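Local atomic coordinates of Rubredoxin\:oxygen oxidoreductase (Desulfovibrio gigas, PDB entry 1E5D), a protein that catalyses the four-electron reduction of one oxygen molecule to two water molecules, using a diiron centre and flavin mononucleotide. Residues 77-82 with 144-149; 163-168 with 224-229; 304-309 with 336-341. One frame throughout, in Å; residues are numbered along the deposited sequence.

Contact 1: 77-82 with 144-149; sequences IQHLEL and MLHWPD. With FEO (mu-oxo-diiron), chain D; FMN (flavin mononucleotide), chain F.
H79 and D149 are the closest backbone neighbours where two irregular loops meet, 5.8 Å between their CA atoms, and the touching parts run 114° apart. H79 ND1 donates to D149 OD1 at 3.2 Å and 163°, in the plane of the imidazole and on the syn lone pair; L80 N meets the same D149 OD1 at 3.1 Å from above the carboxylate plane. The L80 N bond holds the carboxylate, and the ND1 bond helps fix the rotation of the H79 ring, whose CG lies anti to the backbone N (chi1 177°), and turns the other ring nitrogen to the metal: H79 NE2 is 2.1 Å from the iron FE2. E81 OE1, on an extended chain, and NE2 of H146, a residue preceded by a cis peptide bond, bind the same iron, and D165 completes its protein ligands. The edge of H79 at CE1 points to the W147 indole face in an offset edge-to-face pair, and E81 CB sits over the six-membered ring, 3.9 Å from its centroid. At the indole rim, W147 NE1 lies 3.2 Å from FMN C9, and E81 OE2 is 3.5 Å from FMN C8M while hydrogen-bonding to W263 of the second subunit, which also holds that flavin. The D149 carboxylate would probably make H79 a more electron-rich ligand, and the closeness of flavin to iron ligands is consistent with direct electron transfer.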
# COMPACT_ATOMS: atom_id res chain seq x y z
N ILE A 77 -11.99 21.55 -25.65
CA ILE A 77 -11.54 20.52 -24.72
C ILE A 77 -10.02 20.53 -24.58
O ILE A 77 -9.30 20.15 -25.49
CB ILE A 77 -12.01 19.12 -25.14
CG1 ILE A 77 -13.47 19.09 -25.57
CG2 ILE A 77 -11.76 18.13 -24.01
CD1 ILE A 77 -14.39 19.56 -24.45
N GLN A 78 -9.62 20.99 -23.40
CA GLN A 78 -8.24 21.28 -23.06
C GLN A 78 -7.51 20.11 -22.43
O GLN A 78 -6.29 20.19 -22.29
CB GLN A 78 -8.17 22.46 -22.08
CG GLN A 78 -9.20 23.55 -22.37
CD GLN A 78 -8.72 24.87 -21.80
OE1 GLN A 78 -7.92 25.55 -22.44
NE2 GLN A 78 -9.20 25.21 -20.61
N HIS A 79 -8.24 19.07 -22.05
CA HIS A 79 -7.58 17.94 -21.35
C HIS A 79 -8.53 16.77 -21.50
O HIS A 79 -9.75 16.99 -21.39
CB HIS A 79 -7.28 18.39 -19.93
CG HIS A 79 -6.68 17.48 -18.92
ND1 HIS A 79 -5.79 16.48 -19.21
CD2 HIS A 79 -6.86 17.42 -17.57
CE1 HIS A 79 -5.44 15.85 -18.10
NE2 HIS A 79 -6.09 16.40 -17.08
N LEU A 80 -8.06 15.56 -21.81
CA LEU A 80 -9.02 14.50 -22.13
C LEU A 80 -9.27 13.55 -20.97
O LEU A 80 -10.08 12.64 -21.05
CB LEU A 80 -8.56 13.73 -23.37
CG LEU A 80 -9.10 14.27 -24.70
CD1 LEU A 80 -10.62 14.28 -24.67
CD2 LEU A 80 -8.55 15.66 -24.98
N GLU A 81 -8.57 13.77 -19.86
CA GLU A 81 -8.85 13.03 -18.64
C GLU A 81 -10.34 13.16 -18.31
O GLU A 81 -10.93 14.22 -18.51
CB GLU A 81 -7.96 13.57 -17.52
CG GLU A 81 -8.16 12.92 -16.17
CD GLU A 81 -6.98 13.20 -15.26
OE1 GLU A 81 -6.07 13.93 -15.68
OE2 GLU A 81 -6.99 12.66 -14.13
N LEU A 82 -10.94 12.06 -17.85
CA LEU A 82 -12.40 12.02 -17.81
C LEU A 82 -13.02 12.97 -16.81
O LEU A 82 -14.22 13.26 -16.85
CB LEU A 82 -12.86 10.58 -17.55
CG LEU A 82 -12.61 9.62 -18.72
CD1 LEU A 82 -13.11 8.22 -18.39
CD2 LEU A 82 -13.28 10.16 -19.97
N MET A 144 2.58 17.64 -21.12
CA MET A 144 2.97 16.99 -19.89
C MET A 144 2.68 17.85 -18.65
O MET A 144 3.36 17.74 -17.64
CB MET A 144 4.46 16.61 -19.90
CG MET A 144 4.80 15.65 -21.03
SD MET A 144 3.44 14.53 -21.41
CE MET A 144 3.38 13.56 -19.91
N LEU A 145 1.66 18.69 -18.76
CA LEU A 145 1.17 19.44 -17.62
C LEU A 145 -0.34 19.24 -17.46
O LEU A 145 -1.09 20.18 -17.72
CB LEU A 145 1.47 20.93 -17.76
CG LEU A 145 2.93 21.35 -17.70
CD1 LEU A 145 3.04 22.87 -17.69
CD2 LEU A 145 3.62 20.78 -16.47
N HIS A 146 -0.77 18.05 -17.08
CA HIS A 146 0.08 16.93 -16.72
C HIS A 146 -0.05 15.77 -17.70
O HIS A 146 0.50 14.70 -17.47
CB HIS A 146 -0.30 16.43 -15.32
CG HIS A 146 -1.72 15.96 -15.31
ND1 HIS A 146 -2.09 14.65 -15.45
CD2 HIS A 146 -2.87 16.67 -15.18
CE1 HIS A 146 -3.41 14.56 -15.40
NE2 HIS A 146 -3.91 15.77 -15.24
N TRP A 147 -0.77 15.96 -18.79
CA TRP A 147 -0.85 14.97 -19.87
C TRP A 147 -0.33 15.58 -21.17
O TRP A 147 -0.22 16.80 -21.31
CB TRP A 147 -2.27 14.48 -20.07
CG TRP A 147 -2.74 13.39 -19.17
CD1 TRP A 147 -2.14 12.92 -18.03
CD2 TRP A 147 -3.94 12.62 -19.33
NE1 TRP A 147 -2.89 11.90 -17.48
CE2 TRP A 147 -4.00 11.70 -18.26
CE3 TRP A 147 -4.97 12.62 -20.28
CZ2 TRP A 147 -5.06 10.80 -18.13
CZ3 TRP A 147 -6.01 11.73 -20.15
CH2 TRP A 147 -6.04 10.83 -19.07
N PRO A 148 -0.01 14.76 -22.17
CA PRO A 148 0.44 15.31 -23.45
C PRO A 148 -0.58 16.25 -24.09
O PRO A 148 -0.16 17.17 -24.79
CB PRO A 148 0.59 14.08 -24.34
CG PRO A 148 0.70 12.93 -23.41
CD PRO A 148 -0.01 13.29 -22.15
N ASP A 149 -1.88 16.05 -23.89
CA ASP A 149 -2.92 16.81 -24.57
C ASP A 149 -3.16 18.18 -23.96
O ASP A 149 -3.84 19.03 -24.55
CB ASP A 149 -4.24 16.04 -24.56
CG ASP A 149 -4.59 15.48 -23.19
OD1 ASP A 149 -5.13 16.24 -22.36
OD2 ASP A 149 -4.32 14.29 -22.93
FE1 FEO D . -8.51 17.38 -13.40
FE2 FEO D . -5.98 15.87 -15.02
O FEO D . -8.18 16.17 -14.62
N1 FMN F . -0.01 7.28 -18.95
C2 FMN F . 1.14 6.70 -19.26
O2 FMN F . 1.29 6.10 -20.28
N3 FMN F . 2.32 7.02 -18.55
C4 FMN F . 2.27 7.71 -17.36
O4 FMN F . 3.30 7.77 -16.71
C4A FMN F . 0.95 8.02 -16.84
N5 FMN F . 0.81 8.77 -15.72
C5A FMN F . -0.45 9.10 -15.32
C6 FMN F . -0.63 9.59 -14.00
C7 FMN F . -1.84 10.10 -13.61
C7M FMN F . -2.00 10.81 -12.30
C8 FMN F . -3.02 9.82 -14.39
C8M FMN F . -4.35 10.41 -14.02
C9 FMN F . -2.87 9.25 -15.66
C9A FMN F . -1.62 8.76 -16.06
N10 FMN F . -1.43 8.07 -17.29
C10 FMN F . -0.21 7.67 -17.66
C1' FMN F . -2.61 7.82 -18.14
C2' FMN F . -3.38 6.55 -17.70
O2' FMN F . -2.51 5.44 -17.81
C3' FMN F . -4.55 6.36 -18.65
O3' FMN F . -5.51 7.39 -18.37
C4' FMN F . -5.22 5.00 -18.40
O4' FMN F . -6.27 4.78 -19.36
C5' FMN F . -5.82 5.06 -17.00
O5' FMN F . -6.42 3.64 -16.69
P FMN F . -7.48 3.43 -15.64
O1P FMN F . -7.52 1.91 -15.44
O2P FMN F . -7.29 4.23 -14.51
O3P FMN F . -8.78 3.81 -16.18
O HOH W 1 -6.85 19.19 -25.71
O HOH W 2 -10.09 18.35 -14.98

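Contact 2: 163-168 with 224-229; sequences SNDIFG and PDHGVI. With FEO (mu-oxo-diiron), chain D.
In D165 and H226 the first torsion places CG anti to the carbonyl carbon, chi1 -74° in D165 and -47° in H226, which helps bring both groups to one iron. D165 OD1 and H226 NE2 thereby stand 2.8 Å apart, each about 2.0 Å from FE1, with the carboxylate and imidazole planes turned by 17°. The second oxygen, D165 OD2, lies 1.9 Å from FE2, so the carboxylate bridges the two metals. D225 CB covers one face of the H226 ring over its centre, and the ring's other nitrogen, ND1, is bonded to the carbonyl of T34, a second-shell contact that orients the metal-binding nitrogen. D225 has a similar second-shell part: OD2 accepts from H84 and, at 2.7 Å, from a water that also binds FE1. The loops themselves are tied by D225 N, which donates to N164 O at 2.7 Å in a nearly straight bond. Consecutive turns, type II' from S163 to I166 and type II from D165 to G168, fold the first loop back on itself, and S163 OG bonds to I166 O at 2.9 Å inside it. P224 CB fits against this bend, 3.6 Å from G168 CA. Both loops leave the C-terminal ends of neighbouring parallel strands, 160-164 and 221-224, of a mixed sheet in the metallo-beta-lactamase-like domain. Helix 183-198 brings Y193 against D165 and H226, while helix 233-248 packs on I166 and F167.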
# COMPACT_ATOMS: atom_id res chain seq x y z
N SER A 163 -6.85 27.47 -17.47
CA SER A 163 -5.67 26.64 -17.37
C SER A 163 -5.84 25.14 -17.14
O SER A 163 -4.83 24.49 -16.80
CB SER A 163 -4.81 27.14 -16.18
OG SER A 163 -5.66 27.29 -15.06
N ASN A 164 -7.01 24.57 -17.30
CA ASN A 164 -7.26 23.15 -17.00
C ASN A 164 -6.75 22.82 -15.60
O ASN A 164 -7.06 23.55 -14.66
CB ASN A 164 -6.73 22.24 -18.08
CG ASN A 164 -5.29 21.88 -18.25
OD1 ASN A 164 -4.79 21.03 -17.51
ND2 ASN A 164 -4.60 22.48 -19.21
N ASP A 165 -6.07 21.71 -15.38
CA ASP A 165 -5.65 21.31 -14.05
C ASP A 165 -4.59 22.23 -13.47
O ASP A 165 -4.41 22.32 -12.25
CB ASP A 165 -5.10 19.88 -14.09
CG ASP A 165 -6.17 18.82 -14.25
OD1 ASP A 165 -7.28 19.00 -13.72
OD2 ASP A 165 -5.89 17.79 -14.92
N ILE A 166 -3.84 22.93 -14.31
CA ILE A 166 -2.75 23.78 -13.82
C ILE A 166 -3.29 24.87 -12.91
O ILE A 166 -4.25 25.58 -13.26
CB ILE A 166 -1.99 24.39 -15.02
CG1 ILE A 166 -1.61 23.33 -16.06
CG2 ILE A 166 -0.78 25.20 -14.60
CD1 ILE A 166 -1.20 23.90 -17.40
N PHE A 167 -2.67 24.99 -11.74
CA PHE A 167 -3.02 25.98 -10.73
C PHE A 167 -4.25 25.52 -9.95
O PHE A 167 -4.73 26.19 -9.04
CB PHE A 167 -3.30 27.37 -11.34
CG PHE A 167 -2.08 27.91 -12.08
CD1 PHE A 167 -0.89 28.10 -11.40
CD2 PHE A 167 -2.14 28.21 -13.43
CE1 PHE A 167 0.23 28.58 -12.06
CE2 PHE A 167 -1.03 28.68 -14.09
CZ PHE A 167 0.16 28.87 -13.41
N GLY A 168 -4.74 24.34 -10.34
CA GLY A 168 -5.89 23.76 -9.67
C GLY A 168 -5.58 23.44 -8.23
O GLY A 168 -4.46 23.19 -7.79
N PRO A 224 -8.77 27.48 -13.25
CA PRO A 224 -8.46 26.05 -13.31
C PRO A 224 -9.69 25.15 -13.20
O PRO A 224 -10.78 25.59 -12.82
CB PRO A 224 -7.56 25.89 -12.07
CG PRO A 224 -8.11 26.85 -11.09
CD PRO A 224 -8.72 27.99 -11.87
N ASP A 225 -9.50 23.88 -13.55
CA ASP A 225 -10.46 22.81 -13.53
C ASP A 225 -11.00 22.47 -12.15
O ASP A 225 -12.14 22.04 -12.06
CB ASP A 225 -9.80 21.52 -14.04
CG ASP A 225 -9.74 21.46 -15.55
OD1 ASP A 225 -10.39 22.29 -16.21
OD2 ASP A 225 -9.00 20.59 -16.07
N HIS A 226 -10.18 22.66 -11.12
CA HIS A 226 -10.48 22.30 -9.76
C HIS A 226 -10.18 23.41 -8.77
O HIS A 226 -9.09 24.00 -8.79
CB HIS A 226 -9.67 21.06 -9.32
CG HIS A 226 -9.68 19.96 -10.33
ND1 HIS A 226 -10.84 19.30 -10.70
CD2 HIS A 226 -8.69 19.40 -11.05
CE1 HIS A 226 -10.55 18.39 -11.60
NE2 HIS A 226 -9.25 18.42 -11.84
N GLY A 227 -11.13 23.67 -7.88
CA GLY A 227 -10.85 24.62 -6.81
C GLY A 227 -11.27 26.03 -7.18
O GLY A 227 -12.06 26.23 -8.11
N VAL A 228 -10.73 26.99 -6.44
CA VAL A 228 -11.17 28.37 -6.59
C VAL A 228 -10.48 29.06 -7.76
O VAL A 228 -9.43 28.65 -8.25
CB VAL A 228 -10.93 29.20 -5.31
CG1 VAL A 228 -11.75 28.62 -4.18
CG2 VAL A 228 -9.45 29.21 -4.97
N ILE A 229 -11.12 30.15 -8.19
CA ILE A 229 -10.57 30.98 -9.25
C ILE A 229 -9.60 32.01 -8.69
O ILE A 229 -9.88 32.61 -7.65
CB ILE A 229 -11.71 31.68 -10.01
CG1 ILE A 229 -12.50 30.73 -10.91
CG2 ILE A 229 -11.18 32.88 -10.79
CD1 ILE A 229 -13.95 31.11 -11.05
FE1 FEO D . -8.51 17.38 -13.40
FE2 FEO D . -5.98 15.87 -15.02
O FEO D . -8.18 16.17 -14.62
O HOH W 3 -9.80 25.15 -16.78
O HOH W 2 -10.09 18.35 -14.98

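Contact 3: 304-309 with 336-341; sequences AGAVIV and NKIGGA
K337 NZ is gripped by carbonyls at the end of helix 294-302 and just beyond it: A304 O takes its bond across the contact at 2.9 Å, in the carbonyl plane, I301 O takes another, and S302 O a weak one. The lysine chain reaches them by bending at chi2, chi3 and chi4, which carries its methylenes past A304 O and leaves CG 3.9 Å from V307 CG2. Beyond it the backbones pair as parallel strands, their axes 4.5 Å apart and inclined by 15°. I338 sits opposite A306 and bonds on both sides of it. I338 N donates to G305 O at 2.7 Å and a nearly straight 172°, and I338 O receives V307 N at 2.8 Å. Further on, G340 N to V307 O is weak, bent to 121°. On the face of A306 and I338, the two CB atoms are 4.1 Å apart and helix 379-400 packs over both through I392. On that same face I308 CD1 lies 3.9 Å from G340 CA, packing on the backbone of the glycine. V309 and A341 face the other way, toward L355 of helix 350-361. The contact therefore joins the two strands of a right-handed beta-alpha-beta crossover of the flavodoxin-like domain, and the buried ammonium, probably charged, would be compensated at least in part by carbonyl oxygens around the end of helix 294-302.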
# COMPACT_ATOMS: atom_id res chain seq x y z
N ALA A 304 10.67 19.21 1.72
CA ALA A 304 11.68 18.73 2.66
C ALA A 304 13.05 18.69 2.02
O ALA A 304 13.14 18.54 0.79
CB ALA A 304 11.33 17.34 3.17
N GLY A 305 14.12 18.81 2.80
CA GLY A 305 15.45 18.67 2.21
C GLY A 305 16.00 17.27 2.35
O GLY A 305 16.87 16.82 1.60
N ALA A 306 15.49 16.52 3.33
CA ALA A 306 15.95 15.14 3.47
C ALA A 306 14.79 14.19 3.69
O ALA A 306 13.84 14.49 4.42
CB ALA A 306 16.94 15.03 4.62
N VAL A 307 14.87 13.03 3.07
CA VAL A 307 13.84 12.00 3.21
C VAL A 307 14.47 10.77 3.84
O VAL A 307 15.36 10.17 3.23
CB VAL A 307 13.24 11.67 1.83
CG1 VAL A 307 12.29 10.49 1.88
CG2 VAL A 307 12.52 12.90 1.29
N ILE A 308 14.05 10.41 5.05
CA ILE A 308 14.57 9.23 5.73
C ILE A 308 13.50 8.13 5.77
O ILE A 308 12.36 8.40 6.15
CB ILE A 308 15.01 9.54 7.16
CG1 ILE A 308 15.68 10.90 7.33
CG2 ILE A 308 15.91 8.42 7.69
CD1 ILE A 308 16.99 11.03 6.59
N VAL A 309 13.86 6.92 5.38
CA VAL A 309 12.95 5.80 5.27
C VAL A 309 13.38 4.64 6.15
O VAL A 309 14.55 4.24 6.21
CB VAL A 309 12.83 5.25 3.84
CG1 VAL A 309 11.58 4.38 3.76
CG2 VAL A 309 12.78 6.36 2.81
N ASN A 336 16.55 17.22 -5.57
CA ASN A 336 17.33 17.96 -4.58
C ASN A 336 17.01 17.55 -3.15
O ASN A 336 16.66 18.35 -2.30
CB ASN A 336 17.15 19.47 -4.72
CG ASN A 336 17.03 19.96 -6.15
OD1 ASN A 336 17.92 19.83 -6.98
ND2 ASN A 336 15.86 20.54 -6.42
N LYS A 337 17.13 16.24 -2.92
CA LYS A 337 16.83 15.69 -1.61
C LYS A 337 17.99 14.84 -1.11
O LYS A 337 18.66 14.18 -1.90
CB LYS A 337 15.56 14.83 -1.69
CG LYS A 337 14.36 15.48 -1.04
CD LYS A 337 13.30 15.85 -2.07
CE LYS A 337 13.19 17.36 -2.18
NZ LYS A 337 11.91 17.92 -1.71
N ILE A 338 18.20 14.87 0.20
CA ILE A 338 19.16 13.97 0.81
C ILE A 338 18.42 12.75 1.36
O ILE A 338 17.44 12.90 2.09
CB ILE A 338 19.97 14.64 1.92
CG1 ILE A 338 20.96 15.69 1.42
CG2 ILE A 338 20.66 13.60 2.78
CD1 ILE A 338 21.32 16.72 2.46
N GLY A 339 18.89 11.57 1.02
CA GLY A 339 18.30 10.33 1.47
C GLY A 339 18.96 9.78 2.72
O GLY A 339 20.06 10.19 3.09
N GLY A 340 18.26 8.86 3.36
CA GLY A 340 18.61 8.15 4.56
C GLY A 340 17.82 6.86 4.67
O GLY A 340 16.71 6.77 4.13
N ALA A 341 18.36 5.87 5.36
CA ALA A 341 17.65 4.61 5.53
C ALA A 341 18.01 3.94 6.84
O ALA A 341 19.08 4.11 7.43
CB ALA A 341 17.92 3.67 4.37

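The contacts follow in series along the chain. Contacts 1 and 2 lie in the metallo-beta-lactamase-like domain, their centres 13 Å apart, and meet at the diiron centre: contact 1 supplies three ligands to one iron, contact 2 a ligand to the other and the bridging carboxylate. Contact 1 joins a loop of the seven-stranded sheet to one of the six-stranded sheet, which also carries both loops of contact 2, so the metal site sits where both sheets' loops meet. Contact 3 belongs to the parallel sheet of the flavodoxin-like domain, about 31 and 30 Å, centre to centre, from contacts 1 and 2. The flavin beside contact 1 is held by the second subunit, so dimerisation brings the cofactors together.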